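Local atomic coordinates of thiosulfate sulfurtransferase (Pseudomonas aeruginosa, PDB entry 1YT8), a protein that probably transfers sulfane sulfur from thiosulfate to cyanide, as rhodaneses do, and is built from repeated rhodanese-like domains. Residues E31-P34 and F35-H39; A335-S338 and A339-L342; L420-A423 and L424-G428; A152-F155 and D156-Q159. One frame throughout, in Å; residues are numbered along the deposited sequence.

Contact 1: residues E31-P34 and F35-H39; sequences EEDP and FAQAH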
loop_
_atom_site.group_PDB
_atom_site.type_symbol
_atom_site.label_atom_id
_atom_site.label_comp_id
_atom_site.label_asym_id
_atom_site.label_seq_id
_atom_site.Cartn_x
_atom_site.Cartn_y
_atom_site.Cartn_z
ATOM N N GLU A 31 0.989 -15.268 -2.362
ATOM C CA GLU A 31 0.489 -14.216 -3.239
ATOM C C GLU A 31 -0.566 -13.432 -2.453
ATOM O O GLU A 31 -1.049 -13.897 -1.417
ATOM C CB GLU A 31 -0.141 -14.812 -4.499
ATOM C CG GLU A 31 0.830 -15.577 -5.402
ATOM C CD GLU A 31 1.967 -14.709 -5.913
ATOM O OE1 GLU A 31 1.722 -13.524 -6.228
ATOM O OE2 GLU A 31 3.106 -15.212 -6.022
ATOM N N GLU A 32 -0.938 -12.258 -2.955
ATOM C CA GLU A 32 -1.901 -11.415 -2.257
ATOM C C GLU A 32 -3.288 -12.003 -2.015
ATOM O O GLU A 32 -3.842 -11.828 -0.932
ATOM C CB GLU A 32 -2.043 -10.056 -2.961
ATOM C CG GLU A 32 -2.793 -9.027 -2.107
ATOM C CD GLU A 32 -2.953 -7.675 -2.779
ATOM O OE1 GLU A 32 -3.624 -7.602 -3.831
ATOM O OE2 GLU A 32 -2.414 -6.678 -2.249
ATOM N N ASP A 33 -3.864 -12.702 -2.993
ATOM C CA ASP A 33 -5.200 -13.239 -2.763
ATOM C C ASP A 33 -5.248 -14.222 -1.590
ATOM O O ASP A 33 -6.136 -14.132 -0.747
ATOM C CB ASP A 33 -5.778 -13.877 -4.029
ATOM C CG ASP A 33 -7.282 -14.064 -3.934
ATOM O OD1 ASP A 33 -7.981 -13.086 -3.585
ATOM O OD2 ASP A 33 -7.769 -15.178 -4.203
ATOM N N PRO A 34 -4.313 -15.186 -1.526
ATOM C CA PRO A 34 -4.402 -16.089 -0.371
ATOM C C PRO A 34 -4.105 -15.350 0.945
ATOM O O PRO A 34 -4.686 -15.657 1.982
ATOM C CB PRO A 34 -3.392 -17.194 -0.700
ATOM C CG PRO A 34 -2.499 -16.592 -1.754
ATOM C CD PRO A 34 -3.426 -15.737 -2.563
ATOM N N PHE A 35 -3.209 -14.367 0.888
ATOM C CA PHE A 35 -2.873 -13.556 2.061
ATOM C C PHE A 35 -4.155 -12.895 2.565
ATOM O O PHE A 35 -4.454 -12.911 3.755
ATOM C CB PHE A 35 -1.866 -12.462 1.669
ATOM C CG PHE A 35 -1.765 -11.326 2.661
ATOM C CD1 PHE A 35 -1.082 -11.483 3.864
ATOM C CD2 PHE A 35 -2.329 -10.083 2.371
ATOM C CE1 PHE A 35 -0.958 -10.415 4.765
ATOM C CE2 PHE A 35 -2.212 -9.015 3.261
ATOM C CZ PHE A 35 -1.524 -9.181 4.461
ATOM N N ALA A 36 -4.916 -12.331 1.636
ATOM C CA ALA A 36 -6.154 -11.639 1.964
ATOM C C ALA A 36 -7.252 -12.509 2.576
ATOM O O ALA A 36 -8.241 -11.985 3.081
ATOM C CB ALA A 36 -6.684 -10.926 0.729
ATOM N N GLN A 37 -7.092 -13.830 2.537
ATOM C CA GLN A 37 -8.106 -14.709 3.120
ATOM C C GLN A 37 -7.884 -14.942 4.611
ATOM O O GLN A 37 -8.836 -15.200 5.350
ATOM C CB GLN A 37 -8.140 -16.058 2.388
ATOM C CG GLN A 37 -8.278 -15.921 0.879
ATOM C CD GLN A 37 -9.372 -14.942 0.473
ATOM O OE1 GLN A 37 -9.179 -14.110 -0.420
ATOM N NE2 GLN A 37 -10.526 -15.037 1.123
ATOM N N ALA A 38 -6.633 -14.844 5.055
ATOM C CA ALA A 38 -6.305 -15.046 6.463
ATOM C C ALA A 38 -4.840 -14.750 6.778
ATOM O O ALA A 38 -3.934 -15.302 6.153
ATOM C CB ALA A 38 -6.644 -16.477 6.878
ATOM N N HIS A 39 -4.614 -13.883 7.759
ATOM C CA HIS A 39 -3.259 -13.533 8.163
ATOM C C HIS A 39 -3.257 -12.818 9.503
ATOM O O HIS A 39 -4.259 -12.226 9.900
ATOM C CB HIS A 39 -2.597 -12.647 7.097
ATOM C CG HIS A 39 -3.274 -11.327 6.890
ATOM N ND1 HIS A 39 -3.099 -10.257 7.742
ATOM C CD2 HIS A 39 -4.108 -10.895 5.914
ATOM C CE1 HIS A 39 -3.789 -9.222 7.297
ATOM N NE2 HIS A 39 -4.411 -9.583 6.189
#
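F35 and A36 hold the short helix 32-35 together by reaching back to the carbonyls of E31 and E32. A36 N lies 2.8 Å from E32 O, while F35 N bonds to E31 O at 3.2 Å. At the far end the chain tightens: Q37 N bonds to P34 O over 3.1 Å, and F35 to A38 form a type I beta turn. P34 suits its place because an amide in the first turn of a helix has no carbonyl behind it to bond, so proline costs nothing there. The F35 side chain is swung away from its own N (chi1 162°), with E32 O at the ring edge. F35 CZ then stands 3.3 Å above the centre of the H39 imidazole. Further out, the ring packs on D28 of strand 25-28 and N45 of strand 44-45. The carboxylates of E31 and E32 find their partners outside the turn: E31, the N-cap residue, bonds through OE2 to S418 and S49, and E32 forms a salt bridge with R492. Backbone bonds thus shape this turn, while E31 and E32 tie it to residues far along the chain, S418 and R492.

Contact 2: residues A335-S338 and A339-L342; sequences ANMS and ASWL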
loop_
_atom_site.group_PDB
_atom_site.type_symbol
_atom_site.label_atom_id
_atom_site.label_comp_id
_atom_site.label_asym_id
_atom_site.label_seq_id
_atom_site.Cartn_x
_atom_site.Cartn_y
_atom_site.Cartn_z
ATOM N N ALA A 335 2.333 16.577 7.412
ATOM C CA ALA A 335 3.156 15.673 8.201
ATOM C C ALA A 335 2.632 15.595 9.639
ATOM O O ALA A 335 2.535 14.512 10.208
ATOM C CB ALA A 335 4.613 16.138 8.184
ATOM N N ASN A 336 2.282 16.740 10.224
ATOM C CA ASN A 336 1.765 16.748 11.591
ATOM C C ASN A 336 0.494 15.916 11.731
ATOM O O ASN A 336 0.367 15.133 12.675
ATOM C CB ASN A 336 1.472 18.179 12.076
ATOM C CG ASN A 336 2.723 18.921 12.522
ATOM O OD1 ASN A 336 3.590 18.359 13.197
ATOM N ND2 ASN A 336 2.810 20.200 12.164
HETATM N N MSE A 337 -0.448 16.091 10.808
HETATM C CA MSE A 337 -1.700 15.341 10.869
HETATM C C MSE A 337 -1.474 13.846 10.658
HETATM O O MSE A 337 -1.993 13.024 11.411
HETATM C CB MSE A 337 -2.708 15.861 9.838
HETATM C CG MSE A 337 -3.328 17.223 10.155
HETATM SE SE MSE A 337 -4.030 17.454 11.960
HETATM C CE MSE A 337 -5.371 16.040 11.983
ATOM N N SER A 338 -0.697 13.492 9.640
ATOM C CA SER A 338 -0.424 12.086 9.356
ATOM C C SER A 338 0.292 11.427 10.528
ATOM O O SER A 338 -0.005 10.285 10.889
ATOM C CB SER A 338 0.418 11.953 8.081
ATOM O OG SER A 338 -0.300 12.415 6.948
ATOM N N ALA A 339 1.240 12.150 11.119
ATOM C CA ALA A 339 1.991 11.638 12.263
ATOM C C ALA A 339 1.066 11.401 13.458
ATOM O O ALA A 339 1.211 10.409 14.175
ATOM C CB ALA A 339 3.100 12.615 12.644
ATOM N N SER A 340 0.105 12.297 13.672
ATOM C CA SER A 340 -0.806 12.128 14.802
ATOM C C SER A 340 -1.565 10.805 14.684
ATOM O O SER A 340 -1.810 10.133 15.684
ATOM C CB SER A 340 -1.789 13.310 14.909
ATOM O OG SER A 340 -2.795 13.278 13.912
ATOM N N TRP A 341 -1.925 10.424 13.460
ATOM C CA TRP A 341 -2.638 9.169 13.247
ATOM C C TRP A 341 -1.713 7.962 13.428
ATOM O O TRP A 341 -2.094 6.964 14.043
ATOM C CB TRP A 341 -3.280 9.159 11.850
ATOM C CG TRP A 341 -4.456 10.089 11.759
ATOM C CD1 TRP A 341 -4.638 11.104 10.861
ATOM C CD2 TRP A 341 -5.596 10.109 12.626
ATOM N NE1 TRP A 341 -5.825 11.758 11.120
ATOM C CE2 TRP A 341 -6.431 11.164 12.198
ATOM C CE3 TRP A 341 -5.993 9.334 13.729
ATOM C CZ2 TRP A 341 -7.644 11.467 12.833
ATOM C CZ3 TRP A 341 -7.199 9.635 14.362
ATOM C CH2 TRP A 341 -8.009 10.693 13.911
ATOM N N LEU A 342 -0.496 8.055 12.900
ATOM C CA LEU A 342 0.471 6.966 13.035
ATOM C C LEU A 342 0.821 6.748 14.515
ATOM O O LEU A 342 1.037 5.618 14.958
ATOM C CB LEU A 342 1.732 7.291 12.216
ATOM C CG LEU A 342 1.508 7.268 10.697
ATOM C CD1 LEU A 342 2.634 7.996 9.973
ATOM C CD2 LEU A 342 1.398 5.828 10.228
#
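The indole of W341 lies obliquely to M337 O, with CD1 3.3 Å from that oxygen. Over one face, toward the rim, stands S340 OG, 4.1 Å above the ring plane, and the NE1 edge is hydrogen-bonded to S205 of helix 197-208. The other flat group, the amide of N336, is fixed at both ends: ND2 bonds to G332 O and OD1 to R266. M337 O accepts two bonds. S340 OG donates to it over 2.6 Å, only 19° from the carbonyl plane, because chi1 of 74° sets the hydroxyl between the backbone N and carbonyl carbon. W341 N adds a weak helical bond at 3.3 Å. A serine can thus pay for its own burial by turning its hydroxyl onto the helix. All of this belongs to helix 334-344, the crossover of a beta-alpha-beta unit between strands 324-328 and 348-352 of a rhodanese-like domain. A335 and A339 face strand 348-352, where small methyls let the helix sit close to the sheet; A339 N also bonds to A335 O at 2.8 Å. S338 OG turns back to R334 O. L342 lays CG against S338 O, 3.4 Å away, and reaches W347 beyond.

Contact 3: residues L420-A423 and L424-G428; sequences LKQA and LERLG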
loop_
_atom_site.group_PDB
_atom_site.type_symbol
_atom_site.label_atom_id
_atom_site.label_comp_id
_atom_site.label_asym_id
_atom_site.label_seq_id
_atom_site.Cartn_x
_atom_site.Cartn_y
_atom_site.Cartn_z
ATOM N N LEU A 420 6.642 -21.458 -10.643
ATOM C CA LEU A 420 7.283 -21.765 -11.914
ATOM C C LEU A 420 7.358 -23.251 -12.255
ATOM O O LEU A 420 7.218 -23.625 -13.420
ATOM C CB LEU A 420 8.687 -21.156 -11.956
ATOM C CG LEU A 420 8.767 -19.655 -12.254
ATOM C CD1 LEU A 420 10.197 -19.173 -12.086
ATOM C CD2 LEU A 420 8.275 -19.389 -13.679
ATOM N N LYS A 421 7.583 -24.100 -11.258
ATOM C CA LYS A 421 7.675 -25.531 -11.528
ATOM C C LYS A 421 6.404 -26.006 -12.217
ATOM O O LYS A 421 6.449 -26.639 -13.275
ATOM C CB LYS A 421 7.884 -26.315 -10.231
ATOM C CG LYS A 421 8.030 -27.818 -10.444
ATOM C CD LYS A 421 8.260 -28.540 -9.125
ATOM C CE LYS A 421 8.504 -30.031 -9.337
ATOM N NZ LYS A 421 7.327 -30.717 -9.941
ATOM N N GLN A 422 5.267 -25.683 -11.613
ATOM C CA GLN A 422 3.977 -26.075 -12.161
ATOM C C GLN A 422 3.719 -25.450 -13.532
ATOM O O GLN A 422 3.220 -26.113 -14.439
ATOM C CB GLN A 422 2.861 -25.674 -11.196
ATOM C CG GLN A 422 1.476 -26.103 -11.651
ATOM C CD GLN A 422 0.379 -25.629 -10.716
ATOM O OE1 GLN A 422 0.218 -24.428 -10.481
ATOM N NE2 GLN A 422 -0.382 -26.572 -10.178
ATOM N N ALA A 423 4.058 -24.174 -13.684
ATOM C CA ALA A 423 3.836 -23.485 -14.950
ATOM C C ALA A 423 4.616 -24.120 -16.094
ATOM O O ALA A 423 4.077 -24.337 -17.180
ATOM C CB ALA A 423 4.214 -22.022 -14.822
ATOM N N LEU A 424 5.890 -24.408 -15.847
ATOM C CA LEU A 424 6.740 -25.009 -16.864
ATOM C C LEU A 424 6.245 -26.396 -17.259
ATOM O O LEU A 424 6.301 -26.767 -18.432
ATOM C CB LEU A 424 8.188 -25.074 -16.365
ATOM C CG LEU A 424 8.854 -23.716 -16.126
ATOM C CD1 LEU A 424 10.254 -23.916 -15.566
ATOM C CD2 LEU A 424 8.910 -22.936 -17.430
ATOM N N GLU A 425 5.760 -27.159 -16.283
ATOM C CA GLU A 425 5.239 -28.490 -16.563
ATOM C C GLU A 425 4.038 -28.355 -17.493
ATOM O O GLU A 425 3.943 -29.062 -18.497
ATOM C CB GLU A 425 4.811 -29.193 -15.270
ATOM C CG GLU A 425 5.942 -29.427 -14.289
ATOM C CD GLU A 425 5.496 -30.170 -13.042
ATOM O OE1 GLU A 425 4.405 -29.859 -12.515
ATOM O OE2 GLU A 425 6.243 -31.055 -12.578
ATOM N N ARG A 426 3.131 -27.436 -17.162
ATOM C CA ARG A 426 1.936 -27.207 -17.976
ATOM C C ARG A 426 2.247 -26.779 -19.408
ATOM O O ARG A 426 1.623 -27.257 -20.357
ATOM C CB ARG A 426 1.042 -26.141 -17.325
ATOM C CG ARG A 426 0.248 -26.639 -16.134
ATOM C CD ARG A 426 -0.531 -25.510 -15.460
ATOM N NE ARG A 426 -1.356 -26.028 -14.372
ATOM C CZ ARG A 426 -1.964 -25.276 -13.459
ATOM N NH1 ARG A 426 -1.846 -23.955 -13.490
ATOM N NH2 ARG A 426 -2.710 -25.849 -12.523
ATOM N N LEU A 427 3.208 -25.876 -19.561
ATOM C CA LEU A 427 3.579 -25.368 -20.875
ATOM C C LEU A 427 4.321 -26.382 -21.741
ATOM O O LEU A 427 4.515 -26.162 -22.940
ATOM C CB LEU A 427 4.402 -24.092 -20.712
ATOM C CG LEU A 427 3.583 -22.943 -20.111
ATOM C CD1 LEU A 427 4.488 -21.795 -19.702
ATOM C CD2 LEU A 427 2.546 -22.480 -21.131
ATOM N N GLY A 428 4.732 -27.490 -21.132
ATOM C CA GLY A 428 5.429 -28.521 -21.878
ATOM C C GLY A 428 6.921 -28.278 -21.959
ATOM O O GLY A 428 7.550 -27.879 -20.980
HETATM O O HOH W 1 1.894 -28.950 -13.434
#
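K421 and E425, one helical turn apart, form an i to i+4 salt bridge on the outer side of the amphipathic helix 420-427 in a rhodanese-like domain. K421 NZ meets E425 OE2 at 2.9 Å from above the carboxylate plane, about 50° out of it. The lysine chain runs extended and bends only at its last torsion (chi4 -63°), which turns the ammonium onto its partner. The other carboxylate oxygen, E425 OE1, accepts a hydrogen bond from a water 2.8 Å away that also donates, over a longer path, to Q422 O. Next along the surface, Q422 and R426 run side by side and stack: the planes of amide and guanidinium are 14° apart, with Q422 CD 3.5 Å above the centre of the guanidinium. Long polar chains suit this side, since aliphatic stems cover the backbone while charged ends stay near solvent. On the inner side L420 and L424 pack on helix 441-454, and L424 and L427 on L396 of strand 393-397, with the small A423 against V415. G428 ends the helix at a positive phi, where a CB would strike the carbonyl oxygen before it; G428 N lies 3.2 Å from E425 O.

Contact 4: residues A152-F155 and D156-Q159; sequences ARRF and DEYQ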
loop_
_atom_site.group_PDB
_atom_site.type_symbol
_atom_site.label_atom_id
_atom_site.label_comp_id
_atom_site.label_asym_id
_atom_site.label_seq_id
_atom_site.Cartn_x
_atom_site.Cartn_y
_atom_site.Cartn_z
ATOM N N ALA A 152 -11.511 11.573 0.101
ATOM C CA ALA A 152 -10.185 11.371 0.697
ATOM C C ALA A 152 -9.273 10.304 0.095
ATOM O O ALA A 152 -8.181 10.061 0.616
ATOM C CB ALA A 152 -10.342 11.111 2.199
ATOM N N ARG A 153 -9.704 9.674 -0.990
ATOM C CA ARG A 153 -8.908 8.630 -1.632
ATOM C C ARG A 153 -7.882 9.208 -2.604
ATOM O O ARG A 153 -7.740 10.425 -2.726
ATOM C CB ARG A 153 -9.830 7.677 -2.399
ATOM C CG ARG A 153 -10.916 7.022 -1.548
ATOM C CD ARG A 153 -11.883 6.258 -2.434
ATOM N NE ARG A 153 -12.695 7.158 -3.255
ATOM C CZ ARG A 153 -13.318 6.787 -4.370
ATOM N NH1 ARG A 153 -13.221 5.534 -4.805
ATOM N NH2 ARG A 153 -14.038 7.666 -5.053
ATOM N N ARG A 154 -7.157 8.328 -3.290
ATOM C CA ARG A 154 -6.182 8.777 -4.284
ATOM C C ARG A 154 -6.985 9.368 -5.436
ATOM O O ARG A 154 -8.131 8.989 -5.650
ATOM C CB ARG A 154 -5.359 7.606 -4.828
ATOM C CG ARG A 154 -4.436 6.929 -3.830
ATOM C CD ARG A 154 -3.474 6.001 -4.575
ATOM N NE ARG A 154 -4.184 5.091 -5.470
ATOM C CZ ARG A 154 -4.656 3.899 -5.118
ATOM N NH1 ARG A 154 -4.493 3.452 -3.879
ATOM N NH2 ARG A 154 -5.307 3.157 -6.002
ATOM N N PHE A 155 -6.380 10.275 -6.193
ATOM C CA PHE A 155 -7.082 10.892 -7.314
ATOM C C PHE A 155 -7.575 9.863 -8.336
ATOM O O PHE A 155 -8.660 10.021 -8.899
ATOM C CB PHE A 155 -6.179 11.913 -8.012
ATOM C CG PHE A 155 -6.887 12.721 -9.064
ATOM C CD1 PHE A 155 -7.900 13.611 -8.711
ATOM C CD2 PHE A 155 -6.565 12.571 -10.409
ATOM C CE1 PHE A 155 -8.584 14.338 -9.681
ATOM C CE2 PHE A 155 -7.239 13.292 -11.388
ATOM C CZ PHE A 155 -8.255 14.178 -11.025
ATOM N N ASP A 156 -6.796 8.811 -8.586
ATOM C CA ASP A 156 -7.229 7.802 -9.556
ATOM C C ASP A 156 -8.473 7.042 -9.092
ATOM O O ASP A 156 -9.282 6.598 -9.912
ATOM C CB ASP A 156 -6.098 6.814 -9.878
ATOM C CG ASP A 156 -5.625 6.039 -8.662
ATOM O OD1 ASP A 156 -4.871 6.608 -7.847
ATOM O OD2 ASP A 156 -6.007 4.859 -8.524
ATOM N N GLU A 157 -8.630 6.883 -7.782
ATOM C CA GLU A 157 -9.806 6.195 -7.256
ATOM C C GLU A 157 -11.013 7.096 -7.465
ATOM O O GLU A 157 -12.076 6.648 -7.902
ATOM C CB GLU A 157 -9.638 5.904 -5.767
ATOM C CG GLU A 157 -8.647 4.799 -5.458
ATOM C CD GLU A 157 -8.443 4.622 -3.967
ATOM O OE1 GLU A 157 -7.651 5.393 -3.385
ATOM O OE2 GLU A 157 -9.083 3.724 -3.380
ATOM N N TYR A 158 -10.834 8.374 -7.140
ATOM C CA TYR A 158 -11.883 9.376 -7.294
ATOM C C TYR A 158 -12.331 9.438 -8.754
ATOM O O TYR A 158 -13.517 9.595 -9.046
ATOM C CB TYR A 158 -11.350 10.737 -6.827
ATOM C CG TYR A 158 -12.137 11.937 -7.305
ATOM C CD1 TYR A 158 -13.296 12.355 -6.645
ATOM C CD2 TYR A 158 -11.728 12.647 -8.433
ATOM C CE1 TYR A 158 -14.026 13.460 -7.104
ATOM C CE2 TYR A 158 -12.446 13.743 -8.899
ATOM C CZ TYR A 158 -13.591 14.144 -8.235
ATOM O OH TYR A 158 -14.304 15.219 -8.720
ATOM N N GLN A 159 -11.383 9.318 -9.675
ATOM C CA GLN A 159 -11.731 9.357 -11.088
ATOM C C GLN A 159 -12.471 8.103 -11.543
ATOM O O GLN A 159 -13.220 8.139 -12.525
ATOM C CB GLN A 159 -10.482 9.560 -11.948
ATOM C CG GLN A 159 -9.913 10.958 -11.870
ATOM C CD GLN A 159 -9.272 11.378 -13.177
ATOM O OE1 GLN A 159 -8.267 10.808 -13.602
ATOM N NE2 GLN A 159 -9.864 12.372 -13.831
HETATM O O HOH W 2 -11.626 3.203 -4.385
#
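The N-terminus of helix 155-160 follows strand 147-151 in a rhodanese-like domain and borders the sulfite pocket. R154 is the N-cap residue, and E157, one turn on, folds back over it: R154 N donates to E157 OE1 at 3.0 Å, meeting the anti side of the carboxylate. R154 O in turn accepts the first full helical bond, from Y158 N at 3.1 Å. The R154 side chain grips D156 side-on, NE to OD1 at 2.9 Å and NH2 to OD2 at 3.1 Å. Both oxygens use syn lone pairs and the two groups are nearly coplanar; D156 can offer them because chi1 of 61° swings its carboxylate back toward the N-cap. E157 OE1 lies over the centre of the R154 guanidinium, 3.7 Å above it, a long ion pair in which no N-H points at the oxygen. R153 takes another route, its guanidinium lying over the peptide carbon of E157 while a water joins R153 NH1 to E157 OE2; NH2 also forms a salt bridge with D151 and bonds to M161 O. Farther along the helix, Q159 CG sits over one face of the F155 ring in a CH-pi contact, 3.9 Å from its centroid, and R239 adds a cation-pi interaction. E157 OE1 also forms a salt bridge with R198, which lines the sulfite pocket, and R153 touches C193 and A194 there. One buried carboxylate thus serves both the helix cap and a pocket arginine, coupling the start of the helix to the anion site.

Overall arrangement
Each contact lies in a different rhodanese-like domain. Contacts 1 and 4 hold equivalent elements, the short helix between the second and third strands in chain order, with centres 24 Å apart. Both are partly buried; contact 1 is mostly backbone bonding, whereas contact 4, beside the sulfite, carries a dense charge network. Contact 3, on the helix between the third and fourth strands, is also partly buried, with one ion pair and a stacked polar pair on its exposed side and leucines on the other. Contact 2, on the helix between the fourth and fifth strands, is wholly buried and relies on small residues and hydroxyl bonds; its centre is about 47 Å from that of contact 3.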